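Local coordinates for putative Acetyltransferase from the GNAT family (Novosphingobium aromaticivorans DSM 12444, PDB 3EC4), which probably transfers an acyl group other than an aminoacyl group, as a putative GNAT-family acetyltransferase, at residues 149-160 against 186-196; 175-183 against 206-214. All blocks are in the same frame, centred on the assembly; numbering follows the deposited sequence.

Interaction 1 of 2, residues 149-160 against 186-196; sequences ERMRPAPNLAEV and MAARGEVPYLH
M186, modelled as selenomethionine, lays its CE methyl between A158 CB, 3.6 Å away, and V160 CG2, 3.9 Å away. With P193 beside V160, this packs the last turn of helix 174-188 onto one face of the sheet. On the face of L157, V192 and E159, Y194 is the main piece. Its CG sits between backbone N and carbonyl carbon (chi1 81°), a rotation that brings the ring back across the A158-E159 peptide, with Y194 CE1 3.4 Å from E159 N. E159 CG lies over one ring face, toward the rim, in a CH-pi contact, and P153 CG meets Y194 OH at 3.2 Å.

Between the two faces, strands 157-160 and 192-196 pair in parallel: V192 N to N156 O, A158 N to V192 O, Y194 N to A158 O, V160 N to Y194 O. At H196 N, water 1 takes over, bridging it to V160 O and E159 OE2. R150 grips that E159 carboxylate side-on through NE and NH2.

Beyond A158, four charged side chains interlock. R189 holds E191 side-on with NE and NH2, and R189 NH2 also reaches E149 OE2 at 2.8 Å, in a nearly straight bond (163°). R152 NH1 meets E191 OE1 at 3.0 Å from the opposite face of the carboxylate to R189 NH2, and R152 NH2 pairs with E149 OE1. The two guanidinium groups lie close, an approach that the two shared glutamates would probably offset. The water at H196 fits the start of the strand splay that, in GNAT relatives, receives the acyl-CoA.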
# COMPACT_ATOMS: atom_id res chain seq x y z
N GLU A 149 -5.65 -5.36 1.49
CA GLU A 149 -4.32 -5.92 1.36
C GLU A 149 -3.63 -5.41 0.11
O GLU A 149 -4.28 -5.21 -0.91
CB GLU A 149 -4.40 -7.43 1.26
CG GLU A 149 -5.16 -8.07 2.41
CD GLU A 149 -5.34 -9.54 2.25
OE1 GLU A 149 -5.54 -10.01 1.12
OE2 GLU A 149 -5.32 -10.25 3.29
N ARG A 150 -2.31 -5.26 0.18
CA ARG A 150 -1.55 -4.85 -0.99
C ARG A 150 -0.29 -5.68 -1.21
O ARG A 150 -0.42 -6.86 -1.59
CB ARG A 150 -1.33 -3.34 -0.95
CG ARG A 150 -0.94 -2.69 -2.25
CD ARG A 150 -0.93 -1.18 -2.15
NE ARG A 150 0.13 -0.68 -1.32
CZ ARG A 150 0.33 0.62 -1.07
NH1 ARG A 150 -0.44 1.58 -1.58
NH2 ARG A 150 1.30 0.97 -0.27
N MSE A 151 0.91 -5.12 -1.04
CA MSE A 151 2.13 -5.81 -1.47
C MSE A 151 2.47 -7.02 -0.59
O MSE A 151 2.14 -7.09 0.61
CB MSE A 151 3.34 -4.86 -1.51
CG MSE A 151 3.11 -3.67 -2.37
SE MSE A 151 4.72 -2.64 -2.61
CE MSE A 151 3.87 -0.87 -2.57
N ARG A 152 3.15 -7.97 -1.21
CA ARG A 152 3.59 -9.18 -0.53
C ARG A 152 5.04 -9.44 -0.88
O ARG A 152 5.32 -10.15 -1.81
CB ARG A 152 2.72 -10.36 -0.94
CG ARG A 152 1.28 -10.22 -0.43
CD ARG A 152 0.36 -11.23 -1.05
NE ARG A 152 -0.99 -11.01 -0.57
CZ ARG A 152 -1.49 -11.50 0.55
NH1 ARG A 152 -0.80 -12.36 1.27
NH2 ARG A 152 -2.73 -11.16 0.91
N PRO A 153 5.98 -8.80 -0.13
CA PRO A 153 7.41 -8.87 -0.42
C PRO A 153 8.07 -10.26 -0.27
O PRO A 153 9.14 -10.49 -0.80
CB PRO A 153 8.00 -7.84 0.55
CG PRO A 153 6.86 -6.86 0.82
CD PRO A 153 5.68 -7.83 0.94
N ALA A 154 7.43 -11.12 0.50
CA ALA A 154 7.76 -12.52 0.64
C ALA A 154 6.48 -13.29 1.02
O ALA A 154 5.50 -12.69 1.48
CB ALA A 154 8.85 -12.72 1.71
N PRO A 155 6.47 -14.62 0.82
CA PRO A 155 5.26 -15.39 1.11
C PRO A 155 4.63 -15.14 2.48
O PRO A 155 3.40 -15.15 2.58
CB PRO A 155 5.71 -16.84 0.93
CG PRO A 155 6.77 -16.72 -0.14
CD PRO A 155 7.53 -15.49 0.29
N ASN A 156 5.43 -14.91 3.52
CA ASN A 156 4.91 -14.71 4.88
C ASN A 156 4.74 -13.23 5.30
O ASN A 156 4.58 -12.96 6.48
CB ASN A 156 5.86 -15.37 5.86
CG ASN A 156 7.17 -14.61 5.98
OD1 ASN A 156 7.73 -14.13 4.97
ND2 ASN A 156 7.62 -14.44 7.20
N LEU A 157 4.80 -12.30 4.34
CA LEU A 157 4.59 -10.87 4.62
C LEU A 157 3.45 -10.33 3.76
O LEU A 157 3.34 -10.68 2.60
CB LEU A 157 5.87 -10.05 4.32
CG LEU A 157 7.07 -10.43 5.20
CD1 LEU A 157 8.39 -9.92 4.60
CD2 LEU A 157 6.79 -9.86 6.59
N ALA A 158 2.63 -9.45 4.34
CA ALA A 158 1.47 -8.92 3.64
C ALA A 158 1.19 -7.50 4.12
O ALA A 158 1.17 -7.26 5.32
CB ALA A 158 0.25 -9.80 3.86
N GLU A 159 0.96 -6.60 3.17
CA GLU A 159 0.75 -5.20 3.48
C GLU A 159 -0.71 -4.84 3.74
O GLU A 159 -1.58 -5.14 2.95
CB GLU A 159 1.26 -4.35 2.31
CG GLU A 159 1.37 -2.86 2.66
CD GLU A 159 1.80 -2.02 1.49
OE1 GLU A 159 1.59 -2.48 0.35
OE2 GLU A 159 2.30 -0.88 1.71
N VAL A 160 -0.95 -4.16 4.85
CA VAL A 160 -2.22 -3.45 5.09
C VAL A 160 -2.25 -2.10 4.37
O VAL A 160 -1.33 -1.31 4.51
CB VAL A 160 -2.44 -3.21 6.59
CG1 VAL A 160 -3.79 -2.55 6.81
CG2 VAL A 160 -2.35 -4.60 7.34
N MSE A 186 -4.77 -12.27 7.51
CA MSE A 186 -3.32 -12.51 7.38
C MSE A 186 -2.83 -13.55 8.42
O MSE A 186 -2.23 -14.58 8.08
CB MSE A 186 -2.56 -11.20 7.51
CG MSE A 186 -2.85 -10.28 6.34
SE MSE A 186 -2.03 -8.57 6.68
CE MSE A 186 -2.48 -7.69 5.03
N ALA A 187 -3.20 -13.31 9.67
CA ALA A 187 -2.92 -14.26 10.75
C ALA A 187 -3.38 -15.67 10.46
O ALA A 187 -2.62 -16.62 10.71
CB ALA A 187 -3.52 -13.75 12.06
N ALA A 188 -4.62 -15.84 9.98
CA ALA A 188 -5.19 -17.12 9.66
C ALA A 188 -4.29 -17.88 8.67
O ALA A 188 -4.15 -19.09 8.80
CB ALA A 188 -6.59 -17.00 9.08
N ARG A 189 -3.69 -17.14 7.72
CA ARG A 189 -2.79 -17.72 6.73
C ARG A 189 -1.32 -17.81 7.18
O ARG A 189 -0.47 -18.28 6.45
CB ARG A 189 -2.89 -16.91 5.40
CG ARG A 189 -4.25 -16.90 4.76
CD ARG A 189 -4.29 -16.27 3.37
NE ARG A 189 -3.78 -14.90 3.41
CZ ARG A 189 -4.50 -13.80 3.51
NH1 ARG A 189 -5.82 -13.80 3.50
NH2 ARG A 189 -3.88 -12.63 3.61
N GLY A 190 -1.01 -17.38 8.40
CA GLY A 190 0.37 -17.43 8.88
C GLY A 190 1.27 -16.36 8.29
O GLY A 190 2.48 -16.55 8.20
N GLU A 191 0.68 -15.24 7.91
CA GLU A 191 1.40 -14.10 7.38
C GLU A 191 1.50 -13.03 8.45
O GLU A 191 0.59 -12.84 9.29
CB GLU A 191 0.70 -13.50 6.16
CG GLU A 191 0.54 -14.49 5.02
CD GLU A 191 -0.58 -14.11 4.07
OE1 GLU A 191 -1.19 -13.02 4.22
OE2 GLU A 191 -0.84 -14.92 3.17
N VAL A 192 2.61 -12.31 8.38
CA VAL A 192 2.89 -11.19 9.23
C VAL A 192 2.47 -9.87 8.51
O VAL A 192 2.96 -9.55 7.38
CB VAL A 192 4.42 -11.15 9.58
CG1 VAL A 192 4.75 -9.85 10.36
CG2 VAL A 192 4.94 -12.43 10.31
N PRO A 193 1.55 -9.11 9.13
CA PRO A 193 1.18 -7.81 8.62
C PRO A 193 2.28 -6.81 8.76
O PRO A 193 3.02 -6.83 9.74
CB PRO A 193 -0.02 -7.38 9.51
CG PRO A 193 -0.50 -8.65 10.16
CD PRO A 193 0.72 -9.49 10.30
N TYR A 194 2.38 -5.93 7.77
CA TYR A 194 3.20 -4.71 7.85
C TYR A 194 2.48 -3.57 7.15
O TYR A 194 1.54 -3.79 6.38
CB TYR A 194 4.58 -4.96 7.24
CG TYR A 194 4.62 -4.87 5.74
CD1 TYR A 194 4.22 -5.93 4.95
CD2 TYR A 194 5.11 -3.74 5.13
CE1 TYR A 194 4.24 -5.82 3.56
CE2 TYR A 194 5.17 -3.63 3.78
CZ TYR A 194 4.72 -4.69 2.99
OH TYR A 194 4.78 -4.58 1.62
N LEU A 195 2.93 -2.35 7.38
CA LEU A 195 2.36 -1.19 6.73
C LEU A 195 3.35 -0.08 6.76
O LEU A 195 4.35 -0.14 7.43
CB LEU A 195 1.05 -0.77 7.39
CG LEU A 195 1.09 -0.41 8.89
CD1 LEU A 195 1.65 0.99 9.12
CD2 LEU A 195 -0.29 -0.58 9.57
N HIS A 196 3.07 0.94 5.97
CA HIS A 196 3.79 2.20 6.04
C HIS A 196 2.85 3.29 6.49
O HIS A 196 1.69 3.33 6.04
CB HIS A 196 4.37 2.61 4.67
CG HIS A 196 5.40 1.65 4.13
ND1 HIS A 196 5.11 0.68 3.20
CD2 HIS A 196 6.72 1.50 4.42
CE1 HIS A 196 6.20 -0.02 2.94
NE2 HIS A 196 7.19 0.47 3.65
O HOH W 1 0.88 0.35 4.00

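Interaction 2 of 2, residues 175-183 against 206-214; sequences AARLIRKVI and RLYESLGFR
L211 wedges its side chain against helix 175-183 where helix 206-210 passes, the axes 10.8 Å apart at their closest and 45° from parallel. These are two helices of the GNAT fold, packed at an angle, and the contact between them is mainly apolar, with no hydrogen bond across it.

I179 meets L211 most intimately. With CG1 beside the backbone N and CG2 anti to it (chi1 -66°), I179 CG2 and I179 CD1 both touch L211 CD1, at 3.6 and 3.8 Å. I179 CD1 also meets the edge of the Y208 ring, 3.6 Å from Y208 CE1, while I179 CG2 lies near F213. An alanine at I179 is likely to open a gap beneath L211 and leave the Y208 edge without its methyl neighbour.

The other branch of L211, CD2, rests 3.8 Å from R180 CG; the R180 guanidinium group has a cation-pi partner in F96. One turn earlier, A176 CB meets L207 CD1 at 3.9 Å. One turn later, I183 CG2 reaches F213 CZ at 4.0 Å.

L211 and F213 are brought to this surface by a Schellman motif ending the helix, with G212 at positive phi as its C-prime residue. G212 N bonds to E209 O, and Y208 O accepts both L211 N and F213 N, which approach it from opposite faces of the carbonyl plane.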
# COMPACT_ATOMS: atom_id res chain seq x y z
N ALA A 175 -11.84 2.66 11.15
CA ALA A 175 -10.50 2.30 10.65
C ALA A 175 -9.85 1.20 11.48
O ALA A 175 -9.37 0.22 10.93
CB ALA A 175 -9.58 3.53 10.58
N ALA A 176 -9.89 1.34 12.81
CA ALA A 176 -9.33 0.35 13.70
C ALA A 176 -9.98 -1.01 13.51
O ALA A 176 -9.30 -2.02 13.32
CB ALA A 176 -9.48 0.80 15.14
N ARG A 177 -11.31 -1.02 13.46
CA ARG A 177 -12.04 -2.27 13.26
C ARG A 177 -11.73 -2.95 11.92
O ARG A 177 -11.55 -4.15 11.86
CB ARG A 177 -13.52 -2.07 13.44
CG ARG A 177 -13.91 -1.76 14.89
CD ARG A 177 -15.28 -1.17 14.92
NE ARG A 177 -16.26 -2.11 14.40
CZ ARG A 177 -17.49 -1.77 14.05
NH1 ARG A 177 -17.93 -0.52 14.21
NH2 ARG A 177 -18.29 -2.68 13.55
N LEU A 178 -11.59 -2.16 10.86
CA LEU A 178 -11.21 -2.68 9.54
C LEU A 178 -9.78 -3.24 9.51
O LEU A 178 -9.54 -4.32 8.94
CB LEU A 178 -11.40 -1.59 8.49
CG LEU A 178 -12.90 -1.38 8.17
CD1 LEU A 178 -13.23 -0.04 7.54
CD2 LEU A 178 -13.41 -2.55 7.24
N ILE A 179 -8.83 -2.51 10.09
CA ILE A 179 -7.47 -3.04 10.22
C ILE A 179 -7.48 -4.39 10.97
O ILE A 179 -6.82 -5.35 10.56
CB ILE A 179 -6.52 -2.02 10.87
CG1 ILE A 179 -6.33 -0.81 9.93
CG2 ILE A 179 -5.14 -2.70 11.19
CD1 ILE A 179 -5.86 0.50 10.57
N ARG A 180 -8.20 -4.47 12.08
CA ARG A 180 -8.34 -5.74 12.81
C ARG A 180 -8.79 -6.87 11.90
O ARG A 180 -8.26 -7.97 11.98
CB ARG A 180 -9.33 -5.63 13.95
CG ARG A 180 -8.87 -4.80 15.18
CD ARG A 180 -10.00 -4.74 16.16
NE ARG A 180 -9.76 -4.06 17.44
CZ ARG A 180 -9.13 -4.62 18.47
NH1 ARG A 180 -8.62 -5.83 18.37
NH2 ARG A 180 -9.00 -3.96 19.61
N LYS A 181 -9.79 -6.62 11.07
CA LYS A 181 -10.31 -7.66 10.19
C LYS A 181 -9.27 -8.09 9.17
O LYS A 181 -9.03 -9.26 8.94
CB LYS A 181 -11.56 -7.18 9.50
CG LYS A 181 -12.24 -8.28 8.69
CD LYS A 181 -12.82 -9.39 9.54
CE LYS A 181 -13.56 -10.37 8.66
NZ LYS A 181 -14.08 -11.49 9.40
N VAL A 182 -8.63 -7.12 8.54
CA VAL A 182 -7.59 -7.46 7.56
C VAL A 182 -6.45 -8.34 8.18
O VAL A 182 -6.02 -9.35 7.59
CB VAL A 182 -7.00 -6.15 6.91
CG1 VAL A 182 -5.70 -6.54 6.07
CG2 VAL A 182 -8.02 -5.45 6.01
N ILE A 183 -5.94 -7.94 9.36
CA ILE A 183 -4.81 -8.64 9.99
C ILE A 183 -5.18 -10.04 10.55
O ILE A 183 -4.35 -10.91 10.56
CB ILE A 183 -4.04 -7.78 11.02
CG1 ILE A 183 -4.87 -7.48 12.26
CG2 ILE A 183 -3.49 -6.51 10.34
CD1 ILE A 183 -4.10 -6.62 13.34
N ARG A 206 0.26 6.06 16.46
CA ARG A 206 -0.31 5.64 17.74
C ARG A 206 -1.43 4.65 17.55
O ARG A 206 -1.53 3.69 18.32
CB ARG A 206 -0.81 6.87 18.54
CG ARG A 206 0.29 7.74 19.11
CD ARG A 206 -0.27 8.81 20.06
NE ARG A 206 -1.23 9.74 19.45
CZ ARG A 206 -0.93 10.95 18.95
NH1 ARG A 206 0.32 11.38 18.93
NH2 ARG A 206 -1.88 11.72 18.44
N LEU A 207 -2.25 4.83 16.52
CA LEU A 207 -3.33 3.93 16.25
C LEU A 207 -2.75 2.57 15.92
O LEU A 207 -3.13 1.55 16.50
CB LEU A 207 -4.22 4.41 15.11
CG LEU A 207 -5.12 3.36 14.47
CD1 LEU A 207 -6.11 2.78 15.53
CD2 LEU A 207 -5.86 3.94 13.27
N TYR A 208 -1.79 2.58 15.00
CA TYR A 208 -1.15 1.31 14.60
C TYR A 208 -0.45 0.62 15.76
O TYR A 208 -0.57 -0.59 15.88
CB TYR A 208 -0.21 1.53 13.43
CG TYR A 208 -0.87 2.14 12.23
CD1 TYR A 208 -2.15 1.78 11.82
CD2 TYR A 208 -0.19 3.10 11.49
CE1 TYR A 208 -2.75 2.39 10.71
CE2 TYR A 208 -0.77 3.68 10.37
CZ TYR A 208 -2.04 3.34 9.99
OH TYR A 208 -2.55 3.98 8.89
N GLU A 209 0.30 1.36 16.57
CA GLU A 209 0.85 0.79 17.82
C GLU A 209 -0.22 0.11 18.68
O GLU A 209 0.02 -0.96 19.24
CB GLU A 209 1.59 1.86 18.63
CG GLU A 209 2.89 2.24 18.00
CD GLU A 209 3.52 3.46 18.67
OE1 GLU A 209 2.83 4.17 19.42
OE2 GLU A 209 4.71 3.66 18.45
N SER A 210 -1.40 0.70 18.78
CA SER A 210 -2.48 0.14 19.59
C SER A 210 -3.10 -1.11 18.96
O SER A 210 -3.86 -1.83 19.61
CB SER A 210 -3.52 1.23 19.90
OG SER A 210 -2.87 2.36 20.48
N LEU A 211 -2.81 -1.35 17.70
CA LEU A 211 -3.30 -2.51 16.96
C LEU A 211 -2.21 -3.56 16.78
O LEU A 211 -2.37 -4.50 16.01
CB LEU A 211 -3.82 -2.07 15.58
CG LEU A 211 -5.13 -1.27 15.62
CD1 LEU A 211 -5.32 -0.69 14.19
CD2 LEU A 211 -6.25 -2.16 16.04
N GLY A 212 -1.09 -3.41 17.49
CA GLY A 212 -0.08 -4.49 17.48
C GLY A 212 1.11 -4.26 16.58
O GLY A 212 1.99 -5.13 16.47
N PHE A 213 1.14 -3.11 15.90
CA PHE A 213 2.28 -2.80 15.00
C PHE A 213 3.38 -2.10 15.77
O PHE A 213 3.14 -1.28 16.64
CB PHE A 213 1.90 -1.92 13.84
CG PHE A 213 1.01 -2.58 12.85
CD1 PHE A 213 -0.35 -2.70 13.08
CD2 PHE A 213 1.54 -3.14 11.68
CE1 PHE A 213 -1.16 -3.32 12.15
CE2 PHE A 213 0.72 -3.73 10.73
CZ PHE A 213 -0.61 -3.83 10.97
N ARG A 214 4.62 -2.44 15.45
CA ARG A 214 5.76 -1.77 16.05
C ARG A 214 6.59 -1.20 14.92
O ARG A 214 6.56 -1.74 13.80
CB ARG A 214 6.59 -2.75 16.90
CG ARG A 214 7.37 -3.85 16.12
CD ARG A 214 7.95 -4.92 17.08
NE ARG A 214 8.56 -6.03 16.33
CZ ARG A 214 9.69 -5.94 15.64
NH1 ARG A 214 10.38 -4.83 15.64
NH2 ARG A 214 10.14 -6.97 14.95

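How the interactions relate
From the N terminus the chain passes 149-160, then 175-183, then 186-196, then 206-214, so the two contacts cross. Interaction 1 closes the beta-alpha-beta unit of strand 157-165, helix 174-188 and strand 192-198. Interaction 2 starts on that same helix and closes a second loop, over strand 192-198 to helix 202-210 and its exit. Strand 192-198 closes the first loop and lies within the second, and its face carrying P193 and L195 meets both helices. There the contacts touch: I183 CG2 packs on V160 CG2 and P193 CB, L195 CD2 lies 3.5 Å from F213 CE2, and L195 CD1 touches Y208. Sheet and both helices share one apolar layer.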